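Local coordinates for beta-lactamase-like protein (Koribacter versatilis, PDB 6B9V) that cleaves reactive FAD photoproducts as a metal-dependent diphosphatase of the PhnP family, built on a metallo-beta-lactamase-like fold, at residues Tyr175-Ser180 / Phe229-His234; Leu198-His203 / Ser210-Ser215. All blocks are in the same frame, centred on the assembly; numbering follows the deposited sequence.

Contact 1. Residues Tyr175-Ser180 / Phe229-His234; sequences YLTDFS and FTHISH. With MN (manganese (II) ion), chain C; ZN (zinc ion), chain F; MN (manganese (II) ion), chain D.
D178 and H231 meet at the dinuclear manganese centre of a metallo-beta-lactamase-like fold, each reaching in from a turn that follows a strand of one mixed sheet, 173-176 and 226-230. Both have backbone angles in the left-handed region, which turns the chain sharply at the metal ligand. The imidazole and the carboxylate stand nearly perpendicular, their planes 82° apart, and converge on the chain C manganese ion. H231 binds it through NE2 at 2.2 Å. D178 sends OD1 to the same ion at 2.2 Å, and the same OD1 bridges to the chain D manganese at 2.4 Å. The CG of D178 lies anti to the carbonyl carbon (chi1 -67°), which brings the carboxylate nearer the 229-234 segment than its CB alone would suggest. Aspartate suits this place because a single carboxylate oxygen can bridge two metal ions; D82 and H83 add further ligands to the chain C ion, while H78, H80 and H160 serve the other.

T177 crosses H231 at about a right angle. Its OG1, held anti to the backbone N (chi1 -175°), is thereby brought to the rim of the imidazole, near the ring plane and 3.4 Å from CD2 of H231.

Further back along the strands, Y175 and T230 meet through a methyl-ring contact and a shared water. CG2 of T230 approaches the phenol ring obliquely, 4.3 Å from CE1 of Y175. A water lying in the plane of that ring, at its edge, donates to Y175 OH at 2.9 Å and also hydrogen-bonds T230 OG1 at 2.6 Å, linking the two hydroxyls. At the far end of 229-234 the chain serves a separate zinc site with C23, C25 and C28: H234 ND1 binds the zinc ion at 2.0 Å.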
# COMPACT_ATOMS: atom_id res chain seq x y z
N TYR A 175 21.24 -9.60 -4.24
CA TYR A 175 19.79 -9.54 -4.37
C TYR A 175 19.45 -9.13 -5.79
O TYR A 175 19.73 -8.01 -6.22
CB TYR A 175 19.22 -8.54 -3.37
CG TYR A 175 17.71 -8.42 -3.42
CD1 TYR A 175 16.90 -9.39 -2.85
CD2 TYR A 175 17.11 -7.34 -4.05
CE1 TYR A 175 15.50 -9.28 -2.89
CE2 TYR A 175 15.71 -7.22 -4.10
CZ TYR A 175 14.92 -8.20 -3.51
OH TYR A 175 13.54 -8.09 -3.56
N LEU A 176 18.85 -10.06 -6.53
CA LEU A 176 18.49 -9.83 -7.93
C LEU A 176 17.04 -10.19 -8.19
O LEU A 176 16.69 -11.36 -8.22
CB LEU A 176 19.36 -10.67 -8.88
CG LEU A 176 20.72 -10.13 -9.30
CD1 LEU A 176 21.68 -10.11 -8.15
CD2 LEU A 176 21.24 -11.01 -10.43
N THR A 177 16.20 -9.20 -8.42
CA THR A 177 14.79 -9.49 -8.68
C THR A 177 14.40 -8.93 -10.04
O THR A 177 15.14 -8.13 -10.62
CB THR A 177 13.89 -8.91 -7.57
OG1 THR A 177 12.53 -9.31 -7.81
CG2 THR A 177 13.99 -7.38 -7.52
N ASP A 178 13.23 -9.35 -10.55
CA ASP A 178 12.68 -8.81 -11.79
C ASP A 178 13.66 -8.89 -12.96
O ASP A 178 14.00 -7.87 -13.58
CB ASP A 178 12.24 -7.35 -11.60
CG ASP A 178 11.04 -7.21 -10.66
OD1 ASP A 178 9.94 -6.83 -11.11
OD2 ASP A 178 11.21 -7.48 -9.46
N PHE A 179 14.14 -10.08 -13.27
CA PHE A 179 14.93 -10.23 -14.48
C PHE A 179 14.41 -11.39 -15.29
O PHE A 179 13.87 -12.36 -14.73
CB PHE A 179 16.43 -10.45 -14.18
CG PHE A 179 16.72 -11.75 -13.48
CD1 PHE A 179 16.91 -12.92 -14.21
CD2 PHE A 179 16.83 -11.80 -12.10
CE1 PHE A 179 17.17 -14.13 -13.56
CE2 PHE A 179 17.11 -13.00 -11.44
CZ PHE A 179 17.26 -14.17 -12.18
N SER A 180 14.59 -11.27 -16.60
CA SER A 180 14.38 -12.38 -17.52
C SER A 180 15.73 -12.95 -17.93
O SER A 180 15.82 -14.10 -18.33
CB SER A 180 13.57 -11.94 -18.74
OG SER A 180 14.08 -10.75 -19.33
N PHE A 229 14.68 -17.95 -3.84
CA PHE A 229 13.91 -17.35 -4.92
C PHE A 229 12.88 -16.37 -4.36
O PHE A 229 12.31 -16.58 -3.28
CB PHE A 229 13.19 -18.41 -5.75
CG PHE A 229 14.13 -19.32 -6.53
CD1 PHE A 229 15.42 -18.92 -6.86
CD2 PHE A 229 13.70 -20.58 -6.93
CE1 PHE A 229 16.27 -19.78 -7.59
CE2 PHE A 229 14.54 -21.44 -7.65
CZ PHE A 229 15.82 -21.03 -7.98
N THR A 230 12.61 -15.32 -5.12
CA THR A 230 11.64 -14.31 -4.66
C THR A 230 10.81 -13.82 -5.85
O THR A 230 10.98 -14.34 -6.97
CB THR A 230 12.37 -13.15 -3.95
OG1 THR A 230 11.41 -12.26 -3.34
CG2 THR A 230 13.25 -12.37 -4.94
N HIS A 231 9.92 -12.86 -5.62
CA HIS A 231 8.96 -12.36 -6.62
C HIS A 231 8.00 -13.47 -7.06
O HIS A 231 7.56 -13.53 -8.20
CB HIS A 231 9.68 -11.76 -7.84
CG HIS A 231 8.94 -10.62 -8.47
ND1 HIS A 231 7.76 -10.79 -9.15
CD2 HIS A 231 9.21 -9.29 -8.50
CE1 HIS A 231 7.34 -9.62 -9.59
NE2 HIS A 231 8.18 -8.69 -9.19
N ILE A 232 7.63 -14.30 -6.10
CA ILE A 232 6.90 -15.54 -6.34
C ILE A 232 5.39 -15.32 -6.51
O ILE A 232 4.79 -14.59 -5.72
CB ILE A 232 7.13 -16.52 -5.18
CG1 ILE A 232 8.62 -16.89 -5.07
CG2 ILE A 232 6.24 -17.77 -5.33
CD1 ILE A 232 9.01 -17.36 -3.69
N SER A 233 4.80 -15.96 -7.52
CA SER A 233 3.36 -15.85 -7.80
C SER A 233 2.56 -17.02 -7.23
O SER A 233 3.14 -17.98 -6.71
CB SER A 233 3.13 -15.76 -9.32
OG SER A 233 3.22 -17.06 -9.90
N HIS A 234 1.23 -16.97 -7.35
CA HIS A 234 0.41 -18.07 -6.84
C HIS A 234 0.58 -19.38 -7.63
O HIS A 234 0.01 -20.42 -7.28
CB HIS A 234 -1.08 -17.65 -6.77
CG HIS A 234 -1.72 -17.29 -8.08
ND1 HIS A 234 -3.08 -17.30 -8.30
CD2 HIS A 234 -1.15 -16.98 -9.27
CE1 HIS A 234 -3.32 -16.96 -9.56
NE2 HIS A 234 -2.17 -16.76 -10.17
MN MN C . 8.35 -6.57 -9.62
ZN ZN F . -4.57 -17.85 -7.01
MN MN D . 9.39 -4.98 -12.55
O HOH W 1 12.28 -10.18 -2.03

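Contact 2. Residues Leu198-His203 / Ser210-Ser215; sequences LDALRH and STLDNS
D199 receives S210 and S215 through two different oxygens, one of its side chain and one of its backbone. S210 N donates to D199 OD1 at 2.9 Å, arriving from above the carboxylate, 46° out of its plane, although the N-H itself points nearly straight at the oxygen. The other oxygen, OD2, is held by H209 ND1, so the two bonds limit rotation of the carboxylate. S215 OG donates to D199 O; the modelled separation of 2.5 Å is shorter than usual and its exact value doubtful.

Two backbone bonds follow. L201 N meets S210 O at 3.0 Å, and R202 O takes L212 N at 3.1 Å. These pairs join the loops that link strand 195-199 to helix 212-222 in a beta-alpha-beta unit completed by strand 226-230.

One capping bond secures the helix start. T211 is the N-cap: its OG1, set between the backbone N and the carbonyl carbon (chi1 66°), accepts from N214 N at 3.0 Å. Threonine is apt here, since its hydroxyl can fold back on the first turn while CG2 rests near H203 O. Separately, the side-chain amide of N214 reaches back to the residue before the cap, ND2 donating to S210 OG at 2.9 Å with the oxygen close to the amide plane.

Apolar packing is lighter. A200 CB, small enough to let the helix come near, lies 4.4 Å from L212 CD1 and also nears S215 CB, and F229 of the next strand packs against A200, L212 and S215. Nearer the surface, L212 and H203 run side by side, CD2 of the leucine close to the ring. A water bridges the two backbones, donating to H203 O and accepting from D213 N.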
# COMPACT_ATOMS: atom_id res chain seq x y z
N LEU A 198 17.31 -14.73 -6.27
CA LEU A 198 16.93 -14.65 -7.68
C LEU A 198 15.42 -14.59 -7.83
O LEU A 198 14.69 -15.19 -7.06
CB LEU A 198 17.44 -15.86 -8.48
CG LEU A 198 18.95 -16.11 -8.49
CD1 LEU A 198 19.25 -17.43 -9.25
CD2 LEU A 198 19.68 -14.95 -9.14
N ASP A 199 14.98 -13.89 -8.87
CA ASP A 199 13.60 -13.91 -9.36
C ASP A 199 13.17 -15.34 -9.73
O ASP A 199 13.90 -16.04 -10.45
CB ASP A 199 13.53 -12.98 -10.59
CG ASP A 199 12.15 -12.86 -11.19
OD1 ASP A 199 11.67 -13.82 -11.83
OD2 ASP A 199 11.55 -11.77 -11.07
N ALA A 200 12.02 -15.80 -9.23
CA ALA A 200 11.38 -16.99 -9.83
C ALA A 200 9.86 -16.83 -9.72
O ALA A 200 9.26 -17.02 -8.65
CB ALA A 200 11.85 -18.30 -9.16
N LEU A 201 9.25 -16.43 -10.83
CA LEU A 201 7.86 -16.02 -10.84
C LEU A 201 6.89 -17.19 -10.83
O LEU A 201 5.92 -17.19 -10.08
CB LEU A 201 7.58 -15.14 -12.05
CG LEU A 201 6.13 -14.70 -12.27
CD1 LEU A 201 5.75 -13.64 -11.20
CD2 LEU A 201 5.92 -14.15 -13.69
N ARG A 202 7.15 -18.17 -11.69
CA ARG A 202 6.18 -19.22 -11.98
C ARG A 202 6.86 -20.31 -12.81
O ARG A 202 8.06 -20.20 -13.09
CB ARG A 202 4.98 -18.64 -12.72
CG ARG A 202 5.32 -18.21 -14.16
CD ARG A 202 4.19 -17.40 -14.80
NE ARG A 202 4.40 -17.19 -16.23
CZ ARG A 202 3.55 -16.55 -17.03
NH1 ARG A 202 2.42 -16.05 -16.53
NH2 ARG A 202 3.80 -16.41 -18.33
N HIS A 203 6.12 -21.33 -13.21
CA HIS A 203 6.69 -22.42 -13.99
C HIS A 203 6.88 -22.06 -15.47
O HIS A 203 7.89 -22.43 -16.08
CB HIS A 203 5.82 -23.67 -13.87
CG HIS A 203 5.88 -24.33 -12.52
ND1 HIS A 203 6.93 -25.14 -12.13
CD2 HIS A 203 5.01 -24.33 -11.48
CE1 HIS A 203 6.71 -25.59 -10.91
NE2 HIS A 203 5.55 -25.12 -10.50
N SER A 210 11.81 -14.65 -14.62
CA SER A 210 12.48 -15.93 -14.81
C SER A 210 11.60 -17.06 -14.26
O SER A 210 10.91 -16.85 -13.26
CB SER A 210 13.85 -15.94 -14.12
OG SER A 210 14.53 -17.15 -14.36
N THR A 211 11.64 -18.23 -14.89
CA THR A 211 10.91 -19.39 -14.40
C THR A 211 11.69 -20.11 -13.32
O THR A 211 12.90 -19.91 -13.16
CB THR A 211 10.63 -20.43 -15.52
OG1 THR A 211 11.86 -20.98 -16.00
CG2 THR A 211 9.87 -19.77 -16.67
N LEU A 212 10.98 -20.96 -12.59
CA LEU A 212 11.60 -21.81 -11.58
C LEU A 212 12.76 -22.59 -12.17
O LEU A 212 13.86 -22.61 -11.60
CB LEU A 212 10.56 -22.78 -10.99
CG LEU A 212 10.95 -23.53 -9.71
CD1 LEU A 212 11.07 -22.55 -8.54
CD2 LEU A 212 9.92 -24.61 -9.39
N ASP A 213 12.54 -23.21 -13.33
CA ASP A 213 13.56 -24.06 -13.93
C ASP A 213 14.77 -23.23 -14.36
O ASP A 213 15.93 -23.62 -14.16
CB ASP A 213 12.99 -24.84 -15.12
CG ASP A 213 13.97 -25.83 -15.70
OD1 ASP A 213 14.10 -26.94 -15.13
OD2 ASP A 213 14.61 -25.51 -16.73
N ASN A 214 14.48 -22.07 -14.94
CA ASN A 214 15.56 -21.20 -15.41
C ASN A 214 16.42 -20.70 -14.26
O ASN A 214 17.65 -20.64 -14.35
CB ASN A 214 14.99 -20.01 -16.18
CG ASN A 214 16.07 -19.22 -16.89
OD1 ASN A 214 16.81 -19.77 -17.70
ND2 ASN A 214 16.18 -17.93 -16.58
N SER A 215 15.76 -20.35 -13.16
CA SER A 215 16.46 -19.79 -12.02
C SER A 215 17.21 -20.88 -11.27
O SER A 215 18.26 -20.62 -10.69
CB SER A 215 15.48 -19.05 -11.11
OG SER A 215 15.13 -17.83 -11.75
O HOH W 2 9.84 -23.78 -14.40

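How the contacts relate
Contact 1 lies deeper, its touching residues all buried, two of them metal ligands, whereas contact 2, nested within the chain loop that contact 1 closes, runs from the core out to an exposed H203. They share one sheet: strand 195-199 lies between 173-176 and 226-230, and T230 N probably hydrogen-bonds L198 O. Their chemistry differs accordingly. Metal coordination dominates the former, while amide, hydroxyl and capping bonds join strand to helix in the latter. D199 couples them, since OD2, besides its bond to H209, makes a weak hydrogen bond with the backbone N of D178, the bridging ligand itself. Nearer the zinc side, S233 OG probably bonds L201 O.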